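PDB 6ORH: glycoside hydrolase from Streptococcus pneumoniae serotype 4, which is a family GH29 alpha-L-fucosidase that probably removes fucose from host-derived carbohydrate antigens. Local coordinates for residues V333-C344 and S355-L366; F376-L387 and L441-T450. The protein carries 2 engineered substitutions. One frame throughout, in Å; residues are numbered along the deposited sequence.

Overall arrangement
Both contacts belong to the C-terminal F5/8 type C beta-sandwich, away from the TIM-barrel part of the chain, where the larger glycan pocket lies. The centres of interactions 1 and 2 are about 15 Å apart. They meet in one sheet: strand 356-357 borders strand 441-448, with Trp356 N 2.8 Å from Leu442 O, a probable hydrogen bond, and Ala357 CB packed on Leu441 CG. The junction lies beside a calcium site seen for this protein: Thr443, one ligand, is in interaction 2, its side chain about 4 Å from that of Ser355, and His346, another, hydrogen-bonds Ser355 O. No calcium is bound to this chain in the model. On the other sheet, the Gln365 side chain lies about 10 Å from a bound N-acetylglucosamine.

Interaction 1 of 2, residues V333-C344 and S355-L366; sequences VSGPALSADFAC and SWASDADLPIQL
The 335-343 loop curls along strand 356-357, Leu338 N donating to Ala357 O and Ala357 N weakly to Phe342 O, while strand 333-334, which leads into the loop, lies antiparallel to strand 364-366. The indole of Trp356 carries much of the contact. Its CG is anti to the backbone N (chi1 162°), and NE1 reaches Pro336 O at 2.7 Å in an almost straight bond (165°). Donor and acceptor lie in each other's planes, which probably helps to set the ring's rotation. Cys344 SG sits obliquely beside the five-membered ring, 4.5 Å from its centroid. Leu366 CD1 lies over one indole face and Ser358 N over the opposite one, both toward the rim. The Pro336 ring packs its CG against Ile364 CG2 (3.8 Å) and its CB against Ala360 CB (3.9 Å). Ser358 OG, also beside this ring, accepts from Ala360 N in an ST turn. Phe342 brings CD1 obliquely to Ala357 CB at 3.9 Å, with Ser355 OG at the ring edge; Ile4 packs on both Phe342 and Ala357. Trp356 also touches Ile433, and thus spans from the sheet of strand 356-357 to that of strand 364-370, the two layers of an F5/8 type C beta-sandwich.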
loop_
_atom_site.group_PDB
_atom_site.type_symbol
_atom_site.label_atom_id
_atom_site.label_comp_id
_atom_site.label_asym_id
_atom_site.label_seq_id
_atom_site.Cartn_x
_atom_site.Cartn_y
_atom_site.Cartn_z
ATOM N N VAL A 333 24.698 -17.205 4.952
ATOM C CA VAL A 333 24.524 -15.762 4.832
ATOM C C VAL A 333 25.881 -15.064 4.860
ATOM O O VAL A 333 26.688 -15.302 5.754
ATOM C CB VAL A 333 23.616 -15.227 5.961
ATOM C CG1 VAL A 333 23.338 -13.744 5.754
ATOM C CG2 VAL A 333 22.312 -15.995 6.072
ATOM N N SER A 334 26.122 -14.154 3.913
ATOM C CA SER A 334 27.343 -13.360 3.925
ATOM C C SER A 334 26.988 -11.881 3.931
ATOM O O SER A 334 25.898 -11.487 3.511
ATOM C CB SER A 334 28.194 -13.646 2.732
ATOM O OG SER A 334 27.378 -13.673 1.586
ATOM N N GLY A 335 27.980 -11.094 4.325
ATOM C CA GLY A 335 27.816 -9.667 4.463
ATOM C C GLY A 335 28.514 -9.220 5.728
ATOM O O GLY A 335 29.167 -10.016 6.420
ATOM N N PRO A 336 28.441 -7.922 6.053
ATOM C CA PRO A 336 29.157 -7.408 7.211
ATOM C C PRO A 336 28.452 -7.837 8.494
ATOM O O PRO A 336 27.231 -8.062 8.507
ATOM C CB PRO A 336 29.140 -5.901 6.959
ATOM C CG PRO A 336 27.863 -5.676 6.193
ATOM C CD PRO A 336 27.678 -6.898 5.310
ATOM N N ALA A 337 29.225 -7.970 9.569
ATOM C CA ALA A 337 28.654 -8.297 10.863
ATOM C C ALA A 337 29.536 -7.732 11.967
ATOM O O ALA A 337 30.762 -7.739 11.868
ATOM C CB ALA A 337 28.412 -9.788 11.035
ATOM N N LEU A 338 28.887 -7.280 13.036
ATOM C CA LEU A 338 29.547 -6.507 14.070
ATOM C C LEU A 338 30.632 -7.349 14.743
ATOM O O LEU A 338 31.706 -6.831 15.055
ATOM C CB LEU A 338 28.475 -6.077 15.086
ATOM C CG LEU A 338 28.949 -5.213 16.251
ATOM C CD1 LEU A 338 29.544 -3.906 15.742
ATOM C CD2 LEU A 338 27.781 -4.924 17.179
ATOM N N SER A 339 30.302 -8.622 14.983
ATOM C CA SER A 339 31.129 -9.543 15.763
ATOM C C SER A 339 30.583 -10.958 15.598
ATOM O O SER A 339 29.516 -11.170 15.045
ATOM C CB SER A 339 31.138 -9.149 17.233
ATOM O OG SER A 339 29.937 -9.544 17.865
ATOM N N ALA A 340 31.327 -11.962 16.100
ATOM C CA ALA A 340 30.840 -13.331 16.126
ATOM C C ALA A 340 29.516 -13.464 16.877
ATOM O O ALA A 340 28.694 -14.309 16.540
ATOM C CB ALA A 340 31.924 -14.225 16.732
ATOM N N ASP A 341 29.327 -12.644 17.919
ATOM C CA ASP A 341 28.122 -12.701 18.734
ATOM C C ASP A 341 26.912 -12.163 17.952
ATOM O O ASP A 341 25.783 -12.481 18.317
ATOM C CB ASP A 341 28.306 -11.945 20.049
ATOM C CG ASP A 341 29.218 -12.634 21.060
ATOM O OD1 ASP A 341 29.550 -13.809 20.848
ATOM O OD2 ASP A 341 29.567 -11.999 22.058
ATOM N N PHE A 342 27.166 -11.420 16.866
ATOM C CA PHE A 342 26.109 -10.854 16.020
ATOM C C PHE A 342 26.305 -11.305 14.572
ATOM O O PHE A 342 26.109 -10.542 13.630
ATOM C CB PHE A 342 26.103 -9.320 16.150
ATOM C CG PHE A 342 25.652 -8.885 17.521
ATOM C CD1 PHE A 342 24.312 -8.920 17.859
ATOM C CD2 PHE A 342 26.577 -8.531 18.497
ATOM C CE1 PHE A 342 23.897 -8.576 19.139
ATOM C CE2 PHE A 342 26.164 -8.185 19.775
ATOM C CZ PHE A 342 24.822 -8.207 20.098
ATOM N N ALA A 343 26.730 -12.566 14.385
ATOM C CA ALA A 343 27.116 -13.023 13.062
ATOM C C ALA A 343 25.915 -13.196 12.127
ATOM O O ALA A 343 24.792 -13.472 12.555
ATOM C CB ALA A 343 27.886 -14.333 13.186
ATOM N N CYS A 344 26.197 -13.114 10.825
ATOM C CA CYS A 344 25.200 -13.307 9.791
ATOM C C CYS A 344 24.475 -14.645 9.915
ATOM O O CYS A 344 23.282 -14.728 9.633
ATOM C CB CYS A 344 25.813 -13.229 8.397
ATOM S SG CYS A 344 26.594 -11.647 8.000
ATOM N N SER A 355 21.076 -13.366 17.013
ATOM C CA SER A 355 20.731 -12.263 16.118
ATOM C C SER A 355 21.975 -11.701 15.421
ATOM O O SER A 355 23.105 -11.966 15.836
ATOM C CB SER A 355 20.037 -11.177 16.872
ATOM O OG SER A 355 21.003 -10.440 17.586
ATOM N N TRP A 356 21.736 -10.902 14.367
ATOM C CA TRP A 356 22.765 -10.276 13.556
ATOM C C TRP A 356 22.670 -8.761 13.731
ATOM O O TRP A 356 21.586 -8.249 13.980
ATOM C CB TRP A 356 22.599 -10.646 12.071
ATOM C CG TRP A 356 23.336 -9.737 11.136
ATOM C CD1 TRP A 356 24.627 -9.862 10.697
ATOM C CD2 TRP A 356 22.838 -8.515 10.538
ATOM N NE1 TRP A 356 24.966 -8.822 9.865
ATOM C CE2 TRP A 356 23.883 -7.975 9.751
ATOM C CE3 TRP A 356 21.620 -7.816 10.606
ATOM C CZ2 TRP A 356 23.750 -6.783 9.032
ATOM C CZ3 TRP A 356 21.489 -6.642 9.877
ATOM C CH2 TRP A 356 22.527 -6.131 9.091
ATOM N N ALA A 357 23.811 -8.088 13.628
ATOM C CA ALA A 357 23.921 -6.633 13.670
ATOM C C ALA A 357 25.158 -6.233 12.884
ATOM O O ALA A 357 26.066 -7.055 12.702
ATOM C CB ALA A 357 24.001 -6.137 15.097
ATOM N N SER A 358 25.179 -4.992 12.379
ATOM C CA SER A 358 26.346 -4.443 11.705
ATOM C C SER A 358 26.389 -2.928 11.881
ATOM O O SER A 358 25.365 -2.255 11.726
ATOM C CB SER A 358 26.356 -4.785 10.250
ATOM O OG SER A 358 27.515 -4.222 9.641
ATOM N N ASP A 359 27.586 -2.408 12.173
ATOM C CA ASP A 359 27.814 -0.973 12.244
ATOM C C ASP A 359 28.453 -0.481 10.943
ATOM O O ASP A 359 28.999 0.621 10.894
ATOM C CB ASP A 359 28.662 -0.625 13.476
ATOM C CG ASP A 359 30.024 -1.302 13.459
ATOM O OD1 ASP A 359 30.246 -2.149 12.569
ATOM O OD2 ASP A 359 30.842 -1.005 14.352
ATOM N N ALA A 360 28.395 -1.293 9.880
ATOM C CA ALA A 360 28.971 -0.913 8.597
ATOM C C ALA A 360 28.188 0.251 7.993
ATOM O O ALA A 360 27.025 0.451 8.341
ATOM C CB ALA A 360 28.976 -2.077 7.639
ATOM N N ASP A 361 28.816 0.986 7.071
ATOM C CA ASP A 361 28.132 2.063 6.362
ATOM C C ASP A 361 27.006 1.485 5.507
ATOM O O ASP A 361 27.171 0.439 4.881
ATOM C CB ASP A 361 29.095 2.785 5.412
ATOM C CG ASP A 361 30.171 3.600 6.108
ATOM O OD1 ASP A 361 30.076 3.783 7.332
ATOM O OD2 ASP A 361 31.104 4.058 5.400
ATOM N N LEU A 362 25.879 2.209 5.429
ATOM C CA LEU A 362 24.808 1.784 4.543
ATOM C C LEU A 362 25.134 2.221 3.116
ATOM O O LEU A 362 25.842 3.221 2.927
ATOM C CB LEU A 362 23.477 2.384 5.019
ATOM C CG LEU A 362 23.025 2.087 6.454
ATOM C CD1 LEU A 362 21.567 2.445 6.594
ATOM C CD2 LEU A 362 23.194 0.636 6.846
ATOM N N PRO A 363 24.679 1.481 2.079
ATOM C CA PRO A 363 23.826 0.298 2.265
ATOM C C PRO A 363 24.516 -0.970 2.766
ATOM O O PRO A 363 25.691 -1.235 2.457
ATOM C CB PRO A 363 23.249 0.061 0.867
ATOM C CG PRO A 363 24.337 0.561 -0.071
ATOM C CD PRO A 363 24.953 1.744 0.652
ATOM N N ILE A 364 23.779 -1.737 3.583
ATOM C CA ILE A 364 24.250 -3.040 4.040
ATOM C C ILE A 364 23.583 -4.146 3.233
ATOM O O ILE A 364 22.355 -4.243 3.148
ATOM C CB ILE A 364 24.077 -3.209 5.565
ATOM C CG1 ILE A 364 25.048 -2.336 6.359
ATOM C CG2 ILE A 364 24.218 -4.688 5.964
ATOM C CD1 ILE A 364 24.748 -2.224 7.838
ATOM N N GLN A 365 24.417 -5.030 2.668
ATOM C CA GLN A 365 23.902 -6.055 1.789
ATOM C C GLN A 365 24.162 -7.420 2.415
ATOM O O GLN A 365 25.326 -7.796 2.585
ATOM C CB GLN A 365 24.589 -5.942 0.430
ATOM C CG GLN A 365 24.157 -7.027 -0.540
ATOM C CD GLN A 365 24.611 -6.654 -1.924
ATOM O OE1 GLN A 365 24.220 -5.616 -2.461
ATOM N NE2 GLN A 365 25.505 -7.456 -2.474
ATOM N N LEU A 366 23.079 -8.122 2.765
ATOM C CA LEU A 366 23.146 -9.511 3.218
ATOM C C LEU A 366 22.761 -10.405 2.044
ATOM O O LEU A 366 21.748 -10.176 1.389
ATOM C CB LEU A 366 22.166 -9.716 4.386
ATOM C CG LEU A 366 22.522 -8.978 5.669
ATOM C CD1 LEU A 366 21.317 -8.892 6.608
ATOM C CD2 LEU A 366 23.703 -9.679 6.344
HETATM O O HOH W 1 26.733 -9.420 0.955
HETATM O O HOH W 2 23.079 -12.296 18.967
#

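Interaction 2 of 2, residues F376-L387 and L441-T450; sequences FDVIELREDLKL and LLTKISLYKT
Glu380 and Ser446 form a hydrogen-bonded pair in the antiparallel strands 378-382 and 444-448, neighbours in one sheet of the F5/8 type C beta-sandwich. The Glu380 side chain, extended with CG anti to the backbone N (chi1 173°), gathers three partners. Lys444 NZ meets OE2 from above the carboxylate plane at 2.7 Å, Arg382 NE approaches the same oxygen nearly head-on at 2.7 Å, and Tyr448 OH donates to OE1 at 2.8 Å, also from above the plane. The two cations would probably favour the ionised carboxylate. On the other face, Leu381 CD2 packs on Ile445 CG1 (3.5 Å), and Leu447 CD2 reaches over the ring of Phe376, which stands before the corner at Asp377, in a CH-pi contact. A classic beta bulge ends the pairing: Asp377 N and Val378 N both donate to Tyr448 O. There the Asp377 carboxylate clasps Thr450 through two syn lone pairs, OD1 taking its N at 2.8 Å and OD2 its OG1 at 2.7 Å. Farther out, Leu381 leans on Phe394, and Leu447 and Phe376 on Ile429, of the opposing sheet. Tyr323 meets the Tyr448 ring edge-to-face, and Asp326 grips the strand with both oxygens, OD2 bonded to Ser446 OG and OD1 to Leu447 N.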
loop_
_atom_site.group_PDB
_atom_site.type_symbol
_atom_site.label_atom_id
_atom_site.label_comp_id
_atom_site.label_asym_id
_atom_site.label_seq_id
_atom_site.Cartn_x
_atom_site.Cartn_y
_atom_site.Cartn_z
ATOM N N PHE A 376 9.619 -19.603 -3.874
ATOM C CA PHE A 376 9.054 -18.826 -2.777
ATOM C C PHE A 376 8.402 -17.554 -3.316
ATOM O O PHE A 376 8.620 -17.154 -4.466
ATOM C CB PHE A 376 10.133 -18.543 -1.730
ATOM C CG PHE A 376 11.336 -17.823 -2.300
ATOM C CD1 PHE A 376 11.353 -16.441 -2.408
ATOM C CD2 PHE A 376 12.443 -18.539 -2.730
ATOM C CE1 PHE A 376 12.455 -15.783 -2.937
ATOM C CE2 PHE A 376 13.544 -17.884 -3.266
ATOM C CZ PHE A 376 13.546 -16.507 -3.369
ATOM N N ASP A 377 7.573 -16.913 -2.476
ATOM C CA ASP A 377 6.940 -15.657 -2.833
ATOM C C ASP A 377 6.753 -14.779 -1.596
ATOM O O ASP A 377 6.073 -13.761 -1.696
ATOM C CB ASP A 377 5.603 -15.835 -3.561
ATOM C CG ASP A 377 4.550 -16.659 -2.821
ATOM O OD1 ASP A 377 4.850 -17.229 -1.743
ATOM O OD2 ASP A 377 3.457 -16.793 -3.382
ATOM N N VAL A 378 7.343 -15.186 -0.464
ATOM C CA VAL A 378 7.277 -14.375 0.751
ATOM C C VAL A 378 8.642 -14.347 1.420
ATOM O O VAL A 378 9.241 -15.390 1.675
ATOM C CB VAL A 378 6.234 -14.886 1.761
ATOM C CG1 VAL A 378 6.141 -13.904 2.944
ATOM C CG2 VAL A 378 4.868 -15.064 1.123
ATOM N N ILE A 379 9.101 -13.146 1.807
ATOM C CA ILE A 379 10.247 -13.037 2.699
ATOM C C ILE A 379 9.778 -12.460 4.043
ATOM O O ILE A 379 8.914 -11.599 4.051
ATOM C CB ILE A 379 11.407 -12.223 2.070
ATOM C CG1 ILE A 379 12.684 -12.334 2.910
ATOM C CG2 ILE A 379 10.979 -10.763 1.842
ATOM C CD1 ILE A 379 13.967 -11.760 2.285
ATOM N N GLU A 380 10.296 -13.003 5.154
ATOM C CA GLU A 380 10.034 -12.463 6.493
ATOM C C GLU A 380 11.341 -11.941 7.090
ATOM O O GLU A 380 12.382 -12.611 7.050
ATOM C CB GLU A 380 9.422 -13.550 7.394
ATOM C CG GLU A 380 9.292 -13.086 8.863
ATOM C CD GLU A 380 8.784 -14.187 9.787
ATOM O OE1 GLU A 380 8.029 -15.047 9.314
ATOM O OE2 GLU A 380 9.137 -14.162 10.992
ATOM N N LEU A 381 11.309 -10.717 7.657
ATOM C CA LEU A 381 12.440 -10.130 8.361
ATOM C C LEU A 381 11.936 -9.749 9.755
ATOM O O LEU A 381 10.767 -9.348 9.884
ATOM C CB LEU A 381 12.871 -8.849 7.626
ATOM C CG LEU A 381 13.231 -8.967 6.139
ATOM C CD1 LEU A 381 13.583 -7.585 5.579
ATOM C CD2 LEU A 381 14.388 -9.929 5.928
ATOM N N ARG A 382 12.796 -9.804 10.771
ATOM C CA ARG A 382 12.414 -9.328 12.108
ATOM C C ARG A 382 13.550 -8.523 12.730
ATOM O O ARG A 382 14.728 -8.913 12.696
ATOM C CB ARG A 382 12.136 -10.488 13.072
ATOM C CG ARG A 382 10.976 -11.378 12.654
ATOM C CD ARG A 382 10.527 -12.213 13.852
ATOM N NE ARG A 382 9.513 -13.182 13.473
ATOM C CZ ARG A 382 8.795 -13.863 14.371
ATOM N NH1 ARG A 382 8.996 -13.639 15.661
ATOM N NH2 ARG A 382 7.888 -14.740 13.979
ATOM N N GLU A 383 13.184 -7.394 13.347
ATOM C CA GLU A 383 14.128 -6.615 14.130
ATOM C C GLU A 383 14.203 -7.145 15.553
ATOM O O GLU A 383 13.460 -8.047 15.922
ATOM C CB GLU A 383 13.765 -5.124 14.175
ATOM C CG GLU A 383 14.166 -4.419 12.913
ATOM C CD GLU A 383 13.878 -2.931 12.947
ATOM O OE1 GLU A 383 12.687 -2.568 12.748
ATOM O OE2 GLU A 383 14.848 -2.154 13.053
ATOM N N ASP A 384 15.128 -6.606 16.347
ATOM C CA ASP A 384 15.134 -6.940 17.758
ATOM C C ASP A 384 14.627 -5.745 18.557
ATOM O O ASP A 384 15.399 -4.858 18.900
ATOM C CB ASP A 384 16.529 -7.359 18.246
ATOM C CG ASP A 384 16.584 -7.725 19.725
ATOM O OD1 ASP A 384 15.541 -7.657 20.433
ATOM O OD2 ASP A 384 17.699 -8.056 20.180
ATOM N N LEU A 385 13.326 -5.715 18.814
ATOM C CA LEU A 385 12.751 -4.474 19.317
ATOM C C LEU A 385 13.107 -4.243 20.781
ATOM O O LEU A 385 12.847 -3.156 21.285
ATOM C CB LEU A 385 11.231 -4.447 19.093
ATOM C CG LEU A 385 10.740 -4.398 17.649
ATOM C CD1 LEU A 385 9.240 -4.135 17.633
ATOM C CD2 LEU A 385 11.487 -3.366 16.794
ATOM N N LYS A 386 13.722 -5.231 21.465
ATOM C CA LYS A 386 14.219 -4.942 22.808
ATOM C C LYS A 386 15.300 -3.869 22.750
ATOM O O LYS A 386 15.609 -3.241 23.766
ATOM C CB LYS A 386 14.842 -6.196 23.428
ATOM C CG LYS A 386 13.831 -7.308 23.642
ATOM C CD LYS A 386 14.436 -8.630 24.097
ATOM C CE LYS A 386 13.335 -9.623 24.417
ATOM N NZ LYS A 386 13.765 -10.614 25.433
ATOM N N LEU A 387 15.891 -3.666 21.573
ATOM C CA LEU A 387 16.905 -2.640 21.391
ATOM C C LEU A 387 16.363 -1.457 20.571
ATOM O O LEU A 387 17.109 -0.555 20.168
ATOM C CB LEU A 387 18.146 -3.280 20.754
ATOM C CG LEU A 387 19.049 -4.025 21.739
ATOM C CD1 LEU A 387 19.828 -5.132 21.046
ATOM C CD2 LEU A 387 19.991 -3.064 22.458
ATOM N N LEU A 441 19.815 -4.260 13.529
ATOM C CA LEU A 441 19.793 -5.639 14.017
ATOM C C LEU A 441 18.645 -6.370 13.330
ATOM O O LEU A 441 17.541 -5.825 13.165
ATOM C CB LEU A 441 19.560 -5.685 15.528
ATOM C CG LEU A 441 20.641 -5.047 16.392
ATOM C CD1 LEU A 441 20.194 -3.654 16.800
ATOM C CD2 LEU A 441 20.890 -5.897 17.635
ATOM N N LEU A 442 18.874 -7.648 13.010
ATOM C CA LEU A 442 17.783 -8.511 12.584
ATOM C C LEU A 442 17.956 -9.829 13.328
ATOM O O LEU A 442 19.101 -10.248 13.545
ATOM C CB LEU A 442 17.847 -8.777 11.078
ATOM C CG LEU A 442 17.538 -7.616 10.128
ATOM C CD1 LEU A 442 17.812 -8.071 8.705
ATOM C CD2 LEU A 442 16.073 -7.192 10.272
ATOM N N THR A 443 16.836 -10.472 13.678
ATOM C CA THR A 443 16.884 -11.724 14.423
ATOM C C THR A 443 16.675 -12.931 13.516
ATOM O O THR A 443 16.988 -14.057 13.916
ATOM C CB THR A 443 15.843 -11.758 15.546
ATOM O OG1 THR A 443 14.510 -11.721 15.009
ATOM C CG2 THR A 443 16.047 -10.637 16.543
ATOM N N LYS A 444 16.168 -12.707 12.311
ATOM C CA LYS A 444 15.675 -13.794 11.480
ATOM C C LYS A 444 15.413 -13.273 10.068
ATOM O O LYS A 444 14.930 -12.135 9.879
ATOM C CB LYS A 444 14.327 -14.262 12.042
ATOM C CG LYS A 444 13.682 -15.485 11.398
ATOM C CD LYS A 444 12.301 -15.628 12.022
ATOM C CE LYS A 444 11.310 -16.394 11.190
ATOM N NZ LYS A 444 10.034 -16.499 11.909
ATOM N N ILE A 445 15.762 -14.105 9.073
ATOM C CA ILE A 445 15.258 -13.979 7.715
ATOM C C ILE A 445 14.689 -15.347 7.337
ATOM O O ILE A 445 15.389 -16.353 7.500
ATOM C CB ILE A 445 16.338 -13.536 6.704
ATOM C CG1 ILE A 445 16.911 -12.149 7.020
ATOM C CG2 ILE A 445 15.792 -13.584 5.282
ATOM C CD1 ILE A 445 18.257 -11.901 6.393
ATOM N N SER A 446 13.420 -15.362 6.927
ATOM C CA SER A 446 12.717 -16.573 6.517
ATOM C C SER A 446 12.142 -16.389 5.115
ATOM O O SER A 446 11.920 -15.258 4.680
ATOM C CB SER A 446 11.643 -16.968 7.526
ATOM O OG SER A 446 12.249 -17.243 8.803
ATOM N N LEU A 447 11.903 -17.509 4.408
ATOM C CA LEU A 447 11.292 -17.512 3.090
ATOM C C LEU A 447 10.181 -18.557 3.076
ATOM O O LEU A 447 10.369 -19.658 3.617
ATOM C CB LEU A 447 12.333 -17.890 2.027
ATOM C CG LEU A 447 13.426 -16.851 1.764
ATOM C CD1 LEU A 447 14.547 -17.462 0.918
ATOM C CD2 LEU A 447 12.831 -15.623 1.078
ATOM N N TYR A 448 9.053 -18.182 2.473
ATOM C CA TYR A 448 7.905 -19.080 2.374
ATOM C C TYR A 448 7.267 -19.023 0.993
ATOM O O TYR A 448 7.406 -18.055 0.237
ATOM C CB TYR A 448 6.808 -18.727 3.385
ATOM C CG TYR A 448 7.288 -18.474 4.788
ATOM C CD1 TYR A 448 7.727 -19.507 5.618
ATOM C CD2 TYR A 448 7.267 -17.185 5.311
ATOM C CE1 TYR A 448 8.147 -19.279 6.918
ATOM C CE2 TYR A 448 7.698 -16.941 6.603
ATOM C CZ TYR A 448 8.137 -17.976 7.407
ATOM O OH TYR A 448 8.570 -17.736 8.675
ATOM N N LYS A 449 6.520 -20.098 0.699
ATOM C CA LYS A 449 5.605 -20.130 -0.423
ATOM C C LYS A 449 4.161 -20.107 0.088
ATOM O O LYS A 449 3.754 -20.995 0.845
ATOM C CB LYS A 449 5.855 -21.408 -1.241
ATOM C CG LYS A 449 4.963 -21.567 -2.470
ATOM C CD LYS A 449 5.054 -20.426 -3.459
ATOM C CE LYS A 449 3.965 -20.443 -4.512
ATOM N NZ LYS A 449 2.652 -20.005 -3.986
ATOM N N THR A 450 3.377 -19.146 -0.406
ATOM C CA THR A 450 1.963 -19.065 -0.062
ATOM C C THR A 450 1.231 -20.306 -0.562
ATOM O O THR A 450 1.569 -20.865 -1.607
ATOM C CB THR A 450 1.272 -17.815 -0.623
ATOM O OG1 THR A 450 1.310 -17.783 -2.047
ATOM C CG2 THR A 450 1.805 -16.513 -0.056
HETATM O O HOH W 3 17.132 -3.076 13.794
#